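Local structure of glutamate receptor IIB (Drosophila melanogaster, 4WXJ) at residues A[89-94]-A[234-239]; A[97-102]-A[107-112]; A[46-51]-A[56-61]. The protein probably serves as a glutamate-gated cation channel subunit of the muscle postsynaptic membrane, this fragment being its extracellular, clamshell-shaped ligand-binding domain with glutamate bound. One frame throughout, in Å; residues are numbered along the deposited sequence.

Interaction 1: A[89-94]-A[234-239]; sequences NAQIGI and ADFRSN
Gln91 is the first residue of 89-94 to touch 234-239, and it does so with its backbone as much as with its side chain. Its carbonyl O lies in the ring plane of Phe236, at the edge, 3.2 Å from Phe236 CZ, so the carbonyl faces the slightly positive rim of C-H groups. The same corner of the ring takes Gln91 CB, 3.7 Å from Phe236 CZ. Beyond CB the chain bends at chi2 (70°) and leads off, and the amide oxygen OE1 accepts a hydrogen bond from the backbone N of Thr12. Ile92, the next residue, brings CG1 to 3.9 Å from Phe236 CE1, crossing the ring obliquely. Phe236 thus reaches both residues with the outer end of its ring, CE1 and CZ. Ala234 CB of its own segment lies over one ring face, toward its rim, 3.7 Å above the plane. No hydrogen bond joins the two segments; the contact is small, a carbonyl and CB at one ring corner plus an oblique apolar touch from Ile92, and lies away from the glutamate pocket. Phe236 occupies the N-cap position of helix 237-250, as third residue of a type I turn from Ala234 to Arg237, and joins the start of that helix to strand 92-93, an outermost strand of the parallel sheet. The ring also meets Tyr11 of the adjacent strand 10-15 and Val230 of strand 214-230.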
loop_
_atom_site.group_PDB
_atom_site.type_symbol
_atom_site.label_atom_id
_atom_site.label_comp_id
_atom_site.label_asym_id
_atom_site.label_seq_id
_atom_site.Cartn_x
_atom_site.Cartn_y
_atom_site.Cartn_z
ATOM N N ASN A 89 -7.746 6.877 -18.369
ATOM C CA ASN A 89 -7.465 8.262 -18.003
ATOM C C ASN A 89 -6.019 8.422 -17.543
ATOM O O ASN A 89 -5.503 9.537 -17.450
ATOM C CB ASN A 89 -8.416 8.736 -16.903
ATOM C CG ASN A 89 -9.845 8.877 -17.387
ATOM O OD1 ASN A 89 -10.106 8.915 -18.589
ATOM N ND2 ASN A 89 -10.781 8.964 -16.449
ATOM N N ALA A 90 -5.377 7.295 -17.250
ATOM C CA ALA A 90 -3.971 7.274 -16.877
ATOM C C ALA A 90 -3.297 6.069 -17.517
ATOM O O ALA A 90 -3.940 5.047 -17.759
ATOM C CB ALA A 90 -3.815 7.237 -15.367
ATOM N N GLN A 91 -2.004 6.200 -17.795
ATOM C CA GLN A 91 -1.236 5.140 -18.439
ATOM C C GLN A 91 -0.388 4.382 -17.418
ATOM O O GLN A 91 0.030 3.250 -17.662
ATOM C CB GLN A 91 -0.343 5.722 -19.538
ATOM C CG GLN A 91 -1.105 6.323 -20.714
ATOM C CD GLN A 91 -1.825 7.612 -20.358
ATOM O OE1 GLN A 91 -1.238 8.524 -19.774
ATOM N NE2 GLN A 91 -3.106 7.691 -20.703
ATOM N N ILE A 92 -0.139 5.022 -16.279
ATOM C CA ILE A 92 0.690 4.446 -15.227
ATOM C C ILE A 92 0.067 4.718 -13.859
ATOM O O ILE A 92 -0.338 5.841 -13.566
ATOM C CB ILE A 92 2.129 5.016 -15.279
ATOM C CG1 ILE A 92 2.846 4.509 -16.535
ATOM C CG2 ILE A 92 2.914 4.623 -14.030
ATOM C CD1 ILE A 92 4.204 5.140 -16.783
ATOM N N GLY A 93 -0.011 3.675 -13.034
ATOM C CA GLY A 93 -0.516 3.787 -11.675
ATOM C C GLY A 93 0.527 3.308 -10.683
ATOM O O GLY A 93 1.078 2.219 -10.843
ATOM N N ILE A 94 0.808 4.115 -9.663
ATOM C CA ILE A 94 1.874 3.785 -8.719
ATOM C C ILE A 94 1.662 4.349 -7.314
ATOM O O ILE A 94 1.145 5.453 -7.136
ATOM C CB ILE A 94 3.244 4.280 -9.238
ATOM C CG1 ILE A 94 4.366 3.851 -8.282
ATOM C CG2 ILE A 94 3.231 5.797 -9.425
ATOM C CD1 ILE A 94 5.764 4.081 -8.823
ATOM N N ALA A 234 -0.499 -3.145 -22.360
ATOM C CA ALA A 234 0.171 -1.899 -22.716
ATOM C C ALA A 234 1.544 -2.207 -23.301
ATOM O O ALA A 234 2.249 -3.094 -22.817
ATOM C CB ALA A 234 0.296 -0.991 -21.505
ATOM N N ASP A 235 1.924 -1.472 -24.341
ATOM C CA ASP A 235 3.158 -1.757 -25.068
ATOM C C ASP A 235 4.403 -1.229 -24.352
ATOM O O ASP A 235 5.527 -1.500 -24.777
ATOM C CB ASP A 235 3.086 -1.166 -26.477
ATOM C CG ASP A 235 3.019 0.350 -26.474
ATOM O OD1 ASP A 235 2.461 0.922 -25.514
ATOM O OD2 ASP A 235 3.527 0.969 -27.432
ATOM N N PHE A 236 4.200 -0.479 -23.271
ATOM C CA PHE A 236 5.308 0.082 -22.501
ATOM C C PHE A 236 5.469 -0.626 -21.154
ATOM O O PHE A 236 6.162 -0.134 -20.263
ATOM C CB PHE A 236 5.100 1.584 -22.289
ATOM C CG PHE A 236 3.788 1.933 -21.650
ATOM C CD1 PHE A 236 3.670 2.005 -20.273
ATOM C CD2 PHE A 236 2.673 2.194 -22.428
ATOM C CE1 PHE A 236 2.464 2.327 -19.684
ATOM C CE2 PHE A 236 1.465 2.517 -21.844
ATOM C CZ PHE A 236 1.361 2.583 -20.470
ATOM N N ARG A 237 4.829 -1.784 -21.016
ATOM C CA ARG A 237 4.932 -2.577 -19.796
ATOM C C ARG A 237 6.339 -3.146 -19.639
ATOM O O ARG A 237 6.974 -2.975 -18.598
ATOM C CB ARG A 237 3.903 -3.709 -19.806
ATOM C CG ARG A 237 3.983 -4.647 -18.606
ATOM C CD ARG A 237 2.930 -5.738 -18.695
ATOM N NE ARG A 237 3.049 -6.503 -19.936
ATOM C CZ ARG A 237 3.790 -7.598 -20.087
ATOM N NH1 ARG A 237 4.485 -8.097 -19.072
ATOM N NH2 ARG A 237 3.824 -8.211 -21.262
ATOM N N SER A 238 6.814 -3.822 -20.681
ATOM C CA SER A 238 8.141 -4.429 -20.672
ATOM C C SER A 238 9.221 -3.370 -20.508
ATOM O O SER A 238 10.210 -3.580 -19.807
ATOM C CB SER A 238 8.378 -5.218 -21.960
ATOM O OG SER A 238 7.460 -6.291 -22.078
ATOM N N ASN A 239 9.026 -2.232 -21.164
ATOM C CA ASN A 239 9.968 -1.127 -21.066
ATOM C C ASN A 239 10.103 -0.652 -19.620
ATOM O O ASN A 239 11.205 -0.370 -19.151
ATOM C CB ASN A 239 9.527 0.021 -21.977
ATOM C CG ASN A 239 10.411 1.245 -21.849
ATOM O OD1 ASN A 239 9.921 2.373 -21.827
ATOM N ND2 ASN A 239 11.720 1.031 -21.761
#

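Interaction 2: A[97-102]-A[107-112]; sequences LTITQA and VDFTVP. With GLU (glutamic acid), chain C.
With chi1 at -59°, Ile99 swings CG1 beside its own backbone N and over the ring of Phe109; the latter, its CG likewise beside the backbone N, turns that face to receive it. Ile99 CG1 makes a CH-pi contact 3.9 Å from the centroid of the Phe109 ring, 20° off the normal. It is displaced toward the rim, where Phe109 CD2 is its nearest atom at 3.6 Å. The two side chains slide past each other in opposite directions, and Ile99 CD1, at the end of the extended chain, reaches Pro112 CG, 4.2 Å away. The Leu97 side chain crosses that of Phe109 at about a right angle, its CD2 methyl 4.0 Å from Phe109 CE2. Phe109 thus packs against two alternate residues of 97-102, with no hydrogen bond across the contact.

Thr98, between them, points its CB away from Phe109 and into the cleft of the ligand-binding clamshell, the periplasmic-binding-protein-like fold of ionotropic glutamate receptors. There Thr98 N donates a nearly straight hydrogen bond (167°) to the alpha-carboxylate O of the bound glutamate, 2.9 Å away. The ligand's ammonium N gives one to Thr98 OG1, at 2.7 Å. Glu200 is a second hydrogen-bond partner of that hydroxyl and also binds the ligand, while Arg103 NH1 bonds to both the carbonyl O of Thr98 and the ligand. In strand 108-123, Asp108 OD1 accepts a bond from Phe109 N through its anti lone pair and forms a salt bridge with Arg104. Thr110 OG1 donates to Val111 O, 2.9 Å away and tilted from the carbonyl plane, and is also hydrogen-bonded to Ile228 N of strand 214-230.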
loop_
_atom_site.group_PDB
_atom_site.type_symbol
_atom_site.label_atom_id
_atom_site.label_comp_id
_atom_site.label_asym_id
_atom_site.label_seq_id
_atom_site.Cartn_x
_atom_site.Cartn_y
_atom_site.Cartn_z
ATOM N N LEU A 97 1.158 -0.009 -4.173
ATOM C CA LEU A 97 0.074 -0.676 -4.880
ATOM C C LEU A 97 0.351 -2.171 -4.939
ATOM O O LEU A 97 1.180 -2.634 -5.722
ATOM C CB LEU A 97 -0.083 -0.090 -6.287
ATOM C CG LEU A 97 -1.335 -0.478 -7.076
ATOM C CD1 LEU A 97 -2.605 0.005 -6.384
ATOM C CD2 LEU A 97 -1.251 0.088 -8.487
ATOM N N THR A 98 -0.346 -2.918 -4.093
ATOM C CA THR A 98 -0.116 -4.347 -3.960
ATOM C C THR A 98 -0.786 -5.127 -5.082
ATOM O O THR A 98 -1.930 -4.853 -5.448
ATOM C CB THR A 98 -0.635 -4.862 -2.615
ATOM O OG1 THR A 98 -0.043 -4.100 -1.556
ATOM C CG2 THR A 98 -0.300 -6.342 -2.430
ATOM N N ILE A 99 -0.066 -6.107 -5.617
ATOM C CA ILE A 99 -0.601 -6.962 -6.668
ATOM C C ILE A 99 -1.579 -7.974 -6.079
ATOM O O ILE A 99 -1.210 -8.785 -5.228
ATOM C CB ILE A 99 0.525 -7.699 -7.418
ATOM C CG1 ILE A 99 1.484 -6.682 -8.046
ATOM C CG2 ILE A 99 -0.056 -8.621 -8.495
ATOM C CD1 ILE A 99 2.725 -7.288 -8.672
ATOM N N THR A 100 -2.827 -7.911 -6.536
ATOM C CA THR A 100 -3.859 -8.850 -6.115
ATOM C C THR A 100 -4.496 -9.501 -7.334
ATOM O O THR A 100 -4.418 -8.978 -8.447
ATOM C CB THR A 100 -4.962 -8.168 -5.281
ATOM O OG1 THR A 100 -5.731 -7.295 -6.116
ATOM C CG2 THR A 100 -4.357 -7.375 -4.126
ATOM N N GLN A 101 -5.132 -10.643 -7.106
ATOM C CA GLN A 101 -5.751 -11.412 -8.173
ATOM C C GLN A 101 -6.852 -10.615 -8.867
ATOM O O GLN A 101 -6.954 -10.619 -10.095
ATOM C CB GLN A 101 -6.311 -12.724 -7.611
ATOM C CG GLN A 101 -7.097 -13.547 -8.610
ATOM C CD GLN A 101 -8.589 -13.360 -8.459
ATOM O OE1 GLN A 101 -9.190 -13.850 -7.504
ATOM N NE2 GLN A 101 -9.196 -12.644 -9.396
ATOM N N ALA A 102 -7.671 -9.928 -8.078
ATOM C CA ALA A 102 -8.770 -9.138 -8.622
ATOM C C ALA A 102 -8.253 -7.982 -9.477
ATOM O O ALA A 102 -8.796 -7.698 -10.545
ATOM C CB ALA A 102 -9.643 -8.611 -7.496
ATOM N N VAL A 107 -6.323 -4.943 -14.815
ATOM C CA VAL A 107 -5.173 -4.174 -15.283
ATOM C C VAL A 107 -3.917 -5.032 -15.245
ATOM O O VAL A 107 -3.879 -6.060 -14.571
ATOM C CB VAL A 107 -4.944 -2.897 -14.437
ATOM C CG1 VAL A 107 -6.160 -1.983 -14.510
ATOM C CG2 VAL A 107 -4.625 -3.248 -12.987
ATOM N N ASP A 108 -2.889 -4.603 -15.970
ATOM C CA ASP A 108 -1.612 -5.305 -15.983
ATOM C C ASP A 108 -0.693 -4.740 -14.906
ATOM O O ASP A 108 -0.961 -3.679 -14.344
ATOM C CB ASP A 108 -0.948 -5.192 -17.357
ATOM C CG ASP A 108 -0.364 -6.508 -17.835
ATOM O OD1 ASP A 108 0.264 -7.218 -17.021
ATOM O OD2 ASP A 108 -0.538 -6.835 -19.027
ATOM N N PHE A 109 0.388 -5.460 -14.624
ATOM C CA PHE A 109 1.400 -5.000 -13.680
ATOM C C PHE A 109 2.795 -5.207 -14.246
ATOM O O PHE A 109 3.036 -6.138 -15.015
ATOM C CB PHE A 109 1.279 -5.733 -12.343
ATOM C CG PHE A 109 0.289 -5.118 -11.397
ATOM C CD1 PHE A 109 -1.031 -5.538 -11.378
ATOM C CD2 PHE A 109 0.683 -4.123 -10.519
ATOM C CE1 PHE A 109 -1.941 -4.972 -10.504
ATOM C CE2 PHE A 109 -0.222 -3.557 -9.642
ATOM C CZ PHE A 109 -1.536 -3.982 -9.635
ATOM N N THR A 110 3.712 -4.330 -13.861
ATOM C CA THR A 110 5.120 -4.528 -14.160
ATOM C C THR A 110 5.658 -5.597 -13.226
ATOM O O THR A 110 4.936 -6.091 -12.356
ATOM C CB THR A 110 5.938 -3.237 -13.980
ATOM O OG1 THR A 110 5.912 -2.840 -12.602
ATOM C CG2 THR A 110 5.374 -2.117 -14.839
ATOM N N VAL A 111 6.921 -5.961 -13.404
ATOM C CA VAL A 111 7.616 -6.736 -12.389
ATOM C C VAL A 111 7.578 -5.924 -11.101
ATOM O O VAL A 111 7.554 -4.694 -11.151
ATOM C CB VAL A 111 9.075 -7.041 -12.770
ATOM C CG1 VAL A 111 9.133 -7.978 -13.960
ATOM C CG2 VAL A 111 9.836 -5.751 -13.061
ATOM N N PRO A 112 7.568 -6.597 -9.943
ATOM C CA PRO A 112 7.503 -5.803 -8.711
ATOM C C PRO A 112 8.755 -4.968 -8.465
ATOM O O PRO A 112 9.842 -5.371 -8.880
ATOM C CB PRO A 112 7.348 -6.862 -7.616
ATOM C CG PRO A 112 6.864 -8.088 -8.312
ATOM C CD PRO A 112 7.480 -8.042 -9.674
HETATM N N GLU C . -0.891 -1.754 -0.497
HETATM C CA GLU C . -2.300 -2.103 -0.166
HETATM C C GLU C . -3.154 -2.118 -1.428
HETATM O O GLU C . -2.626 -2.015 -2.536
HETATM C CB GLU C . -2.865 -1.113 0.851
HETATM C CG GLU C . -2.313 -1.275 2.259
HETATM C CD GLU C . -2.982 -2.391 3.051
HETATM O OE1 GLU C . -2.479 -2.718 4.146
HETATM O OE2 GLU C . -4.008 -2.941 2.590
HETATM O OXT GLU C . -4.380 -2.236 -1.376
#

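Interaction 3: A[46-51]-A[56-61]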
loop_
_atom_site.group_PDB
_atom_site.type_symbol
_atom_site.label_atom_id
_atom_site.label_comp_id
_atom_site.label_asym_id
_atom_site.label_seq_id
_atom_site.Cartn_x
_atom_site.Cartn_y
_atom_site.Cartn_z
ATOM N N LEU A 46 11.040 7.287 -7.927
ATOM C CA LEU A 46 11.118 6.095 -8.768
ATOM C C LEU A 46 10.629 6.375 -10.189
ATOM O O LEU A 46 11.156 5.817 -11.151
ATOM C CB LEU A 46 10.315 4.947 -8.149
ATOM C CG LEU A 46 10.304 3.633 -8.937
ATOM C CD1 LEU A 46 11.719 3.134 -9.214
ATOM C CD2 LEU A 46 9.504 2.571 -8.198
ATOM N N ILE A 47 9.626 7.237 -10.324
ATOM C CA ILE A 47 9.122 7.608 -11.644
ATOM C C ILE A 47 10.144 8.486 -12.364
ATOM O O ILE A 47 10.345 8.348 -13.571
ATOM C CB ILE A 47 7.768 8.346 -11.557
ATOM C CG1 ILE A 47 6.667 7.404 -11.057
ATOM C CG2 ILE A 47 7.376 8.933 -12.915
ATOM C CD1 ILE A 47 6.324 6.255 -11.997
ATOM N N TYR A 48 10.779 9.391 -11.626
ATOM C CA TYR A 48 11.857 10.210 -12.176
ATOM C C TYR A 48 13.005 9.335 -12.665
ATOM O O TYR A 48 13.534 9.542 -13.757
ATOM C CB TYR A 48 12.378 11.206 -11.136
ATOM C CG TYR A 48 11.673 12.545 -11.149
ATOM C CD1 TYR A 48 11.939 13.480 -12.140
ATOM C CD2 TYR A 48 10.752 12.879 -10.166
ATOM C CE1 TYR A 48 11.300 14.707 -12.156
ATOM C CE2 TYR A 48 10.109 14.103 -10.171
ATOM C CZ TYR A 48 10.387 15.013 -11.169
ATOM O OH TYR A 48 9.749 16.232 -11.179
ATOM N N MET A 49 13.388 8.360 -11.847
ATOM C CA MET A 49 14.467 7.442 -12.194
ATOM C C MET A 49 14.102 6.608 -13.417
ATOM O O MET A 49 14.935 6.381 -14.295
ATOM C CB MET A 49 14.791 6.527 -11.010
ATOM C CG MET A 49 15.399 7.250 -9.818
ATOM S SD MET A 49 15.188 6.362 -8.261
ATOM C CE MET A 49 16.289 4.973 -8.508
ATOM N N LEU A 50 12.853 6.154 -13.470
ATOM C CA LEU A 50 12.374 5.358 -14.594
ATOM C C LEU A 50 12.200 6.215 -15.840
ATOM O O LEU A 50 12.423 5.750 -16.958
ATOM C CB LEU A 50 11.050 4.675 -14.244
ATOM C CG LEU A 50 11.134 3.466 -13.313
ATOM C CD1 LEU A 50 9.743 3.045 -12.859
ATOM C CD2 LEU A 50 11.837 2.308 -14.002
ATOM N N ALA A 51 11.792 7.463 -15.645
ATOM C CA ALA A 51 11.613 8.388 -16.756
ATOM C C ALA A 51 12.946 8.632 -17.451
ATOM O O ALA A 51 13.008 8.745 -18.675
ATOM C CB ALA A 51 11.021 9.697 -16.270
ATOM N N PHE A 56 10.892 8.828 -21.016
ATOM C CA PHE A 56 9.526 9.283 -21.235
ATOM C C PHE A 56 9.248 10.496 -20.357
ATOM O O PHE A 56 9.878 10.669 -19.312
ATOM C CB PHE A 56 8.513 8.164 -20.943
ATOM C CG PHE A 56 8.525 7.674 -19.515
ATOM C CD1 PHE A 56 7.913 8.403 -18.506
ATOM C CD2 PHE A 56 9.129 6.471 -19.189
ATOM C CE1 PHE A 56 7.919 7.949 -17.199
ATOM C CE2 PHE A 56 9.136 6.010 -17.882
ATOM C CZ PHE A 56 8.530 6.751 -16.887
ATOM N N ASP A 57 8.319 11.341 -20.791
ATOM C CA ASP A 57 7.817 12.421 -19.952
ATOM C C ASP A 57 6.615 11.908 -19.176
ATOM O O ASP A 57 6.046 10.873 -19.523
ATOM C CB ASP A 57 7.442 13.647 -20.786
ATOM C CG ASP A 57 8.634 14.532 -21.082
ATOM O OD1 ASP A 57 8.888 15.467 -20.293
ATOM O OD2 ASP A 57 9.318 14.293 -22.099
ATOM N N PHE A 58 6.231 12.621 -18.124
ATOM C CA PHE A 58 5.121 12.176 -17.293
ATOM C C PHE A 58 4.473 13.323 -16.533
ATOM O O PHE A 58 5.092 14.359 -16.295
ATOM C CB PHE A 58 5.595 11.111 -16.302
ATOM C CG PHE A 58 6.659 11.594 -15.360
ATOM C CD1 PHE A 58 6.319 12.185 -14.155
ATOM C CD2 PHE A 58 7.999 11.465 -15.685
ATOM C CE1 PHE A 58 7.298 12.636 -13.290
ATOM C CE2 PHE A 58 8.981 11.912 -14.823
ATOM C CZ PHE A 58 8.631 12.499 -13.623
ATOM N N ASN A 59 3.217 13.111 -16.157
ATOM C CA ASN A 59 2.466 14.067 -15.363
ATOM C C ASN A 59 1.745 13.357 -14.223
ATOM O O ASN A 59 0.935 12.460 -14.457
ATOM C CB ASN A 59 1.463 14.815 -16.242
ATOM C CG ASN A 59 0.627 15.807 -15.460
ATOM O OD1 ASN A 59 1.102 16.419 -14.503
ATOM N ND2 ASN A 59 -0.629 15.965 -15.862
ATOM N N PHE A 60 2.050 13.750 -12.991
ATOM C CA PHE A 60 1.387 13.178 -11.828
ATOM C C PHE A 60 -0.030 13.718 -11.687
ATOM O O PHE A 60 -0.244 14.931 -11.671
ATOM C CB PHE A 60 2.177 13.469 -10.550
ATOM C CG PHE A 60 3.364 12.575 -10.355
ATOM C CD1 PHE A 60 3.198 11.262 -9.946
ATOM C CD2 PHE A 60 4.647 13.048 -10.567
ATOM C CE1 PHE A 60 4.292 10.436 -9.761
ATOM C CE2 PHE A 60 5.742 12.226 -10.381
ATOM C CZ PHE A 60 5.562 10.919 -9.978
ATOM N N GLU A 61 -0.992 12.804 -11.591
ATOM C CA GLU A 61 -2.382 13.159 -11.325
ATOM C C GLU A 61 -2.928 12.314 -10.177
ATOM O O GLU A 61 -3.448 11.222 -10.406
ATOM C CB GLU A 61 -3.245 12.968 -12.573
ATOM C CG GLU A 61 -2.903 13.921 -13.710
ATOM C CD GLU A 61 -3.973 13.957 -14.785
ATOM O OE1 GLU A 61 -4.935 13.166 -14.700
ATOM O OE2 GLU A 61 -3.850 14.781 -15.716
#
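Ile47, Tyr48 and Ala51 of helix 42-54 pack on Phe56, just before strand 57-62, and on Phe58 and Phe60 within it, at every second position. This is an alpha-beta unit of the clamshell domain: the strand runs back almost antiparallel to the helix, with 163° between the segment axes, and the helix lies on the parallel sheet in which 57-62 is an outermost strand beside 10-15.

Phe58 takes part in both kinds of aromatic contact. In the CH-pi contact, the CG2 methyl of Ile47 sits over the centre of the Phe58 ring, 3.5 Å from the centroid and almost on the ring normal. In the edge-to-face pair, Phe58 CZ points into the face of Tyr48, 3.6 Å above its plane and over its centre, with the two planes at 85°. A second CH-pi contact lies nearer the helix's C-terminal end, where Ala51 CA sits over a face of Phe56, toward its rim; CG of Phe56 stands between its backbone N and carbonyl carbon, which turns this ring back toward the helix.

Among the other apolar contacts, Ala51 CB is wedged against the edge of Phe58, 3.3 Å from CE2, which is close packing. Ile47 turns CB and its CG1 branch to Phe60, CB lying 3.7 Å from Phe60 CZ as the two side chains slide past each other. Leu50 CB reaches Phe56 CZ more loosely, and Leu50 also packs on helix 237-250. Phe60 also meets Phe22, and Phe56 meets Tyr11 of strand 10-15.

A single hydrogen bond joins the two segments and closes the connection from helix to strand. Phe56 N donates to Ala51 O at 3.2 Å, in the carbonyl plane and on a lone pair, with an N-H...O angle of 151°.

In the fold
Interaction 3 closes first along the chain, interaction 1 opens next, and interaction 2 is nested inside the long loop that interaction 1 closes. Interactions 1 and 3 share the parallel sheet 57-62, 10-15, 92-93; their centres are about 11 Å apart, and they touch where Ile94 and Ile92 meet Ile47. Interactions 1 and 2, with centres about 12 Å apart, touch through Arg237 beside Asp108 and Phe109. Interactions 2 and 3 do not touch, their centres being about 19 Å apart. Together they run from the helix-covered sheet, through the start of helix 237-250, to the cleft where interaction 2 presents Thr98 to glutamate.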